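Local coordinates for Rho GTPase-activating protein 5 (Homo sapiens, PDB 5U4V) that probably serves in Rho signalling as a GTPase-activating protein, its pG1 pseudoGTPase domain having the G-domain fold, at residues Glu22-Gln30 against Arg152-Lys160. Numbering follows the deposited sequence.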
ATOM      1  N   GLU A  22       8.515  -4.895  -7.054  1.00 44.38           N
ATOM      2  CA  GLU A  22       7.747  -5.684  -8.012  1.00 45.31           C
ATOM      3  C   GLU A  22       6.376  -5.044  -8.198  1.00 43.16           C
ATOM      4  O   GLU A  22       5.871  -4.941  -9.315  1.00 42.87           O
ATOM      5  CB  GLU A  22       7.617  -7.139  -7.569  1.00 46.32           C
ATOM      6  CG  GLU A  22       8.855  -7.985  -7.814  1.00 50.52           C
ATOM      7  CD  GLU A  22       9.137  -8.974  -6.673  1.00 53.43           C
ATOM      8  OE1 GLU A  22       8.810 -10.192  -6.801  1.00 52.93           O
ATOM      9  OE2 GLU A  22       9.638  -8.517  -5.604  1.00 55.38           O
ATOM     10  N   LEU A  23       5.801  -4.595  -7.089  1.00 30.69           N
ATOM     11  CA  LEU A  23       4.514  -3.900  -7.173  1.00 31.94           C
ATOM     12  C   LEU A  23       4.640  -2.561  -7.884  1.00 32.15           C
ATOM     13  O   LEU A  23       3.784  -2.207  -8.718  1.00 31.15           O
ATOM     14  CB  LEU A  23       3.842  -3.757  -5.810  1.00 32.46           C
ATOM     15  CG  LEU A  23       2.543  -3.005  -5.831  1.00 31.56           C
ATOM     16  CD1 LEU A  23       1.548  -3.836  -6.601  1.00 33.27           C
ATOM     17  CD2 LEU A  23       2.005  -2.657  -4.450  1.00 32.51           C
ATOM     18  N   ALA A  24       5.704  -1.818  -7.582  1.00 32.83           N
ATOM     19  CA  ALA A  24       5.903  -0.589  -8.317  1.00 34.25           C
ATOM     20  C   ALA A  24       6.078  -0.865  -9.822  1.00 33.95           C
ATOM     21  O   ALA A  24       5.476  -0.191 -10.633  1.00 31.73           O
ATOM     22  CB  ALA A  24       7.044   0.189  -7.730  1.00 35.31           C
ATOM     23  N   ASN A  25       6.826  -1.912 -10.175  1.00 33.70           N
ATOM     24  CA  ASN A  25       7.004  -2.249 -11.585  1.00 32.50           C
ATOM     25  C   ASN A  25       5.702  -2.638 -12.269  1.00 34.32           C
ATOM     26  O   ASN A  25       5.413  -2.170 -13.424  1.00 33.25           O
ATOM     27  CB  ASN A  25       7.995  -3.367 -11.773  1.00 32.55           C
ATOM     28  CG  ASN A  25       9.393  -2.998 -11.320  1.00 34.83           C
ATOM     29  OD1 ASN A  25       9.749  -1.828 -11.209  1.00 37.08           O
ATOM     30  ND2 ASN A  25      10.201  -3.995 -11.115  1.00 34.24           N
ATOM     31  N   GLU A  26       4.950  -3.513 -11.605  1.00 35.36           N
ATOM     32  CA  GLU A  26       3.680  -4.012 -12.116  1.00 41.27           C
ATOM     33  C   GLU A  26       2.753  -2.887 -12.477  1.00 40.06           C
ATOM     34  O   GLU A  26       2.149  -2.901 -13.543  1.00 44.12           O
ATOM     35  CB  GLU A  26       2.994  -4.877 -11.080  1.00 44.71           C
ATOM     36  CG  GLU A  26       1.633  -5.366 -11.495  1.00 53.21           C
ATOM     37  CD  GLU A  26       1.681  -6.802 -11.962  1.00 56.08           C
ATOM     38  OE1 GLU A  26       0.856  -7.177 -12.810  1.00 64.94           O
ATOM     39  OE2 GLU A  26       2.553  -7.546 -11.491  1.00 58.09           O
ATOM     40  N   ILE A  27       2.662  -1.912 -11.588  1.00 36.87           N
ATOM     41  CA  ILE A  27       1.812  -0.766 -11.763  1.00 35.69           C
ATOM     42  C   ILE A  27       2.302   0.170 -12.896  1.00 36.75           C
ATOM     43  O   ILE A  27       1.493   0.639 -13.697  1.00 38.99           O
ATOM     44  CB  ILE A  27       1.621   0.030 -10.458  1.00 35.46           C
ATOM     45  CG1 ILE A  27       0.991  -0.825  -9.349  1.00 38.70           C
ATOM     46  CG2 ILE A  27       0.737   1.248 -10.702  1.00 37.05           C
ATOM     47  CD1 ILE A  27       0.591  -0.057  -8.088  1.00 40.14           C
ATOM     48  N   ARG A  28       3.598   0.448 -12.954  1.00 33.20           N
ATOM     49  CA  ARG A  28       4.157   1.318 -14.000  1.00 31.94           C
ATOM     50  C   ARG A  28       3.955   0.829 -15.426  1.00 34.29           C
ATOM     51  O   ARG A  28       3.864   1.650 -16.333  1.00 35.03           O
ATOM     52  CB  ARG A  28       5.648   1.588 -13.765  1.00 31.35           C
ATOM     53  CG  ARG A  28       5.931   2.664 -12.715  1.00 29.82           C
ATOM     54  CD  ARG A  28       7.356   2.575 -12.301  1.00 30.16           C
ATOM     55  NE  ARG A  28       7.645   3.297 -11.066  1.00 30.58           N
ATOM     56  CZ  ARG A  28       8.832   3.294 -10.459  1.00 30.77           C
ATOM     57  NH1 ARG A  28       9.866   2.650 -10.963  1.00 30.24           N
ATOM     58  NH2 ARG A  28       8.986   3.980  -9.350  1.00 32.27           N
ATOM     59  N   THR A  29       3.866  -0.497 -15.631  1.00 34.39           N
ATOM     60  CA  THR A  29       3.661  -1.023 -16.969  1.00 38.02           C
ATOM     61  C   THR A  29       2.271  -0.614 -17.518  1.00 42.61           C
ATOM     62  O   THR A  29       1.979  -0.825 -18.697  1.00 43.56           O
ATOM     63  CB  THR A  29       3.746  -2.555 -17.059  1.00 36.96           C
ATOM     64  OG1 THR A  29       2.726  -3.143 -16.247  1.00 36.68           O
ATOM     65  CG2 THR A  29       5.071  -3.054 -16.685  1.00 34.80           C
ATOM     66  N   GLN A  30       1.425  -0.062 -16.639  1.00 44.88           N
ATOM     67  CA  GLN A  30       0.067   0.302 -17.018  1.00 50.50           C
ATOM     68  C   GLN A  30      -0.056   1.801 -17.206  1.00 54.62           C
ATOM     69  O   GLN A  30      -1.123   2.264 -17.520  1.00 52.76           O
ATOM     70  CB  GLN A  30      -0.957  -0.210 -15.995  1.00 49.50           C
ATOM     71  CG  GLN A  30      -0.943  -1.721 -15.783  1.00 49.66           C
ATOM     72  CD  GLN A  30      -1.135  -2.506 -17.076  1.00 53.76           C
ATOM     73  OE1 GLN A  30      -2.149  -2.371 -17.773  1.00 56.55           O
ATOM     74  NE2 GLN A  30      -0.174  -3.356 -17.385  1.00 54.19           N
ATOM     75  N   ARG A 152       1.123 -10.094 -14.637  1.00 90.12           N
ATOM     76  CA  ARG A 152       0.029 -10.869 -14.037  1.00 90.80           C
ATOM     77  C   ARG A 152       0.431 -11.538 -12.711  1.00 89.47           C
ATOM     78  O   ARG A 152      -0.270 -12.422 -12.192  1.00 88.78           O
ATOM     79  CB  ARG A 152      -0.533 -11.886 -15.042  1.00 94.59           C
ATOM     80  CG  ARG A 152      -1.275 -11.210 -16.189  1.00 95.46           C
ATOM     81  CD  ARG A 152      -1.843 -12.178 -17.208  1.00100.82           C
ATOM     82  NE  ARG A 152      -2.507 -11.458 -18.308  1.00101.40           N
ATOM     83  CZ  ARG A 152      -3.598 -11.875 -18.961  1.00103.76           C
ATOM     84  NH1 ARG A 152      -4.200 -13.016 -18.634  1.00104.84           N
ATOM     85  NH2 ARG A 152      -4.109 -11.132 -19.937  1.00105.40           N
ATOM     86  N   LYS A 153       1.556 -11.079 -12.166  1.00 86.26           N
ATOM     87  CA  LYS A 153       2.019 -11.499 -10.854  1.00 83.76           C
ATOM     88  C   LYS A 153       1.087 -10.969  -9.791  1.00 77.75           C
ATOM     89  O   LYS A 153       0.898 -11.603  -8.752  1.00 78.81           O
ATOM     90  CB  LYS A 153       3.421 -10.968 -10.592  1.00 83.33           C
ATOM     91  CG  LYS A 153       4.490 -11.638 -11.446  1.00 91.54           C
ATOM     92  CD  LYS A 153       5.838 -10.930 -11.319  1.00 89.35           C
ATOM     93  CE  LYS A 153       6.781 -11.394 -12.416  1.00 94.40           C
ATOM     94  NZ  LYS A 153       8.015 -10.563 -12.595  1.00 94.62           N
ATOM     95  N   PHE A 154       0.547  -9.780 -10.046  1.00 71.67           N
ATOM     96  CA  PHE A 154      -0.432  -9.164  -9.206  1.00 65.54           C
ATOM     97  C   PHE A 154      -1.708  -9.021 -10.014  1.00 65.26           C
ATOM     98  O   PHE A 154      -1.680  -8.787 -11.215  1.00 65.45           O
ATOM     99  CB  PHE A 154       0.063  -7.798  -8.772  1.00 64.84           C
ATOM    100  CG  PHE A 154       1.053  -7.848  -7.667  1.00 64.31           C
ATOM    101  CD1 PHE A 154       2.402  -7.989  -7.942  1.00 66.51           C
ATOM    102  CD2 PHE A 154       0.643  -7.753  -6.350  1.00 64.52           C
ATOM    103  CE1 PHE A 154       3.332  -8.035  -6.926  1.00 66.88           C
ATOM    104  CE2 PHE A 154       1.560  -7.800  -5.318  1.00 64.64           C
ATOM    105  CZ  PHE A 154       2.910  -7.947  -5.605  1.00 67.21           C
ATOM    106  N   ASN A 155      -2.837  -9.169  -9.347  1.00 64.11           N
ATOM    107  CA  ASN A 155      -4.125  -9.025  -9.984  1.00 62.66           C
ATOM    108  C   ASN A 155      -4.475  -7.552 -10.224  1.00 58.53           C
ATOM    109  O   ASN A 155      -4.555  -6.767  -9.278  1.00 53.84           O
ATOM    110  CB  ASN A 155      -5.191  -9.698  -9.126  1.00 64.72           C
ATOM    111  CG  ASN A 155      -6.572  -9.602  -9.724  1.00 69.08           C
ATOM    112  OD1 ASN A 155      -6.769  -9.038 -10.805  1.00 74.34           O
ATOM    113  ND2 ASN A 155      -7.539 -10.150  -9.026  1.00 71.70           N
ATOM    114  N   GLU A 156      -4.731  -7.216 -11.488  1.00 58.87           N
ATOM    115  CA  GLU A 156      -5.106  -5.841 -11.881  1.00 59.07           C
ATOM    116  C   GLU A 156      -6.333  -5.285 -11.123  1.00 57.06           C
ATOM    117  O   GLU A 156      -6.305  -4.155 -10.610  1.00 53.42           O
ATOM    118  CB  GLU A 156      -5.342  -5.663 -13.397  1.00 62.30           C
ATOM    119  CG  GLU A 156      -4.559  -6.557 -14.352  1.00 68.31           C
ATOM    120  CD  GLU A 156      -4.670  -6.118 -15.814  1.00 74.34           C
ATOM    121  OE1 GLU A 156      -5.510  -6.656 -16.574  1.00 76.69           O
ATOM    122  OE2 GLU A 156      -3.904  -5.211 -16.212  1.00 75.22           O
ATOM    123  N   THR A 157      -7.395  -6.086 -11.054  1.00 57.16           N
ATOM    124  CA  THR A 157      -8.614  -5.677 -10.345  1.00 56.44           C
ATOM    125  C   THR A 157      -8.282  -5.371  -8.899  1.00 51.96           C
ATOM    126  O   THR A 157      -8.745  -4.387  -8.354  1.00 52.08           O
ATOM    127  CB  THR A 157      -9.736  -6.744 -10.427  1.00 59.50           C
ATOM    128  OG1 THR A 157     -10.174  -6.856 -11.781  1.00 62.01           O
ATOM    129  CG2 THR A 157     -10.924  -6.396  -9.536  1.00 58.40           C
ATOM    130  N   GLN A 158      -7.449  -6.197  -8.296  1.00 50.90           N
ATOM    131  CA  GLN A 158      -7.023  -5.967  -6.910  1.00 46.63           C
ATOM    132  C   GLN A 158      -6.094  -4.784  -6.710  1.00 42.40           C
ATOM    133  O   GLN A 158      -6.208  -4.077  -5.711  1.00 40.25           O
ATOM    134  CB  GLN A 158      -6.449  -7.230  -6.343  1.00 48.58           C
ATOM    135  CG  GLN A 158      -7.428  -8.381  -6.398  1.00 54.18           C
ATOM    136  CD  GLN A 158      -8.846  -7.963  -6.005  1.00 55.36           C
ATOM    137  OE1 GLN A 158      -9.563  -7.357  -6.794  1.00 56.42           O
ATOM    138  NE2 GLN A 158      -9.236  -8.274  -4.777  1.00 55.07           N
ATOM    139  N   ILE A 159      -5.209  -4.534  -7.667  1.00 41.67           N
ATOM    140  CA  ILE A 159      -4.422  -3.299  -7.639  1.00 39.50           C
ATOM    141  C   ILE A 159      -5.345  -2.079  -7.599  1.00 37.74           C
ATOM    142  O   ILE A 159      -5.175  -1.154  -6.820  1.00 38.46           O
ATOM    143  CB  ILE A 159      -3.413  -3.237  -8.823  1.00 41.00           C
ATOM    144  CG1 ILE A 159      -2.415  -4.415  -8.749  1.00 41.75           C
ATOM    145  CG2 ILE A 159      -2.571  -1.989  -8.812  1.00 41.56           C
ATOM    146  CD1 ILE A 159      -1.745  -4.543  -7.411  1.00 38.45           C
ATOM    147  N   LYS A 160      -6.379  -2.130  -8.407  1.00 40.82           N
ATOM    148  CA  LYS A 160      -7.312  -1.033  -8.547  1.00 40.32           C
ATOM    149  C   LYS A 160      -8.055  -0.762  -7.265  1.00 38.28           C
ATOM    150  O   LYS A 160      -8.210   0.396  -6.912  1.00 35.98           O
ATOM    151  CB  LYS A 160      -8.272  -1.288  -9.714  1.00 43.52           C
ATOM    152  CG  LYS A 160      -7.623  -1.045 -11.054  1.00 45.48           C
ATOM    153  CD  LYS A 160      -8.426  -1.700 -12.197  1.00 48.61           C
ATOM    154  CE  LYS A 160      -7.719  -1.541 -13.538  1.00 49.57           C
ATOM    155  NZ  LYS A 160      -8.005  -2.665 -14.467  1.00 54.04           N
TER
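Two weak backbone bonds reach the carboxylate of Glu-26 from the chain leading into helix 156-173. Phe-154 N donates to Glu-26 OE2 over 3.3 Å, bent to 138° at the hydrogen. The bond from Arg-152 N to Glu-26 OE1 is long, 3.5 Å, and less certain, since Arg-152 is poorly ordered. CG of Glu-26 stands anti to the backbone N (chi1 176°), and a bend at chi2 turns the acid across to these amides. Glu-26 OE2 also lies at the edge of the Phe-154 ring, in its plane, 3.6 Å from Phe-154 CD1. The carboxylate is turned 69° from the ring. With an alanine in place of this glutamate, both backbone N-H groups would probably lose this acceptor, and the chain before the helix would be less firmly fixed.

Leu-23 covers one face of Phe-154, with CD1 4.1 Å from the ring centroid, a CH-pi contact. Leu-23 CD1 also meets Ile-159 CD1 at 3.5 Å. One turn on, Ile-27 CD1 packs on Ile-159 CG2 at 3.8 Å. Phe-154 and Ile-159 also touch Val-145, and Leu-23 rests on Ile-112. The first and last helices thus pack together against the central sheet, an arrangement characteristic of the Ras-like G-domain fold.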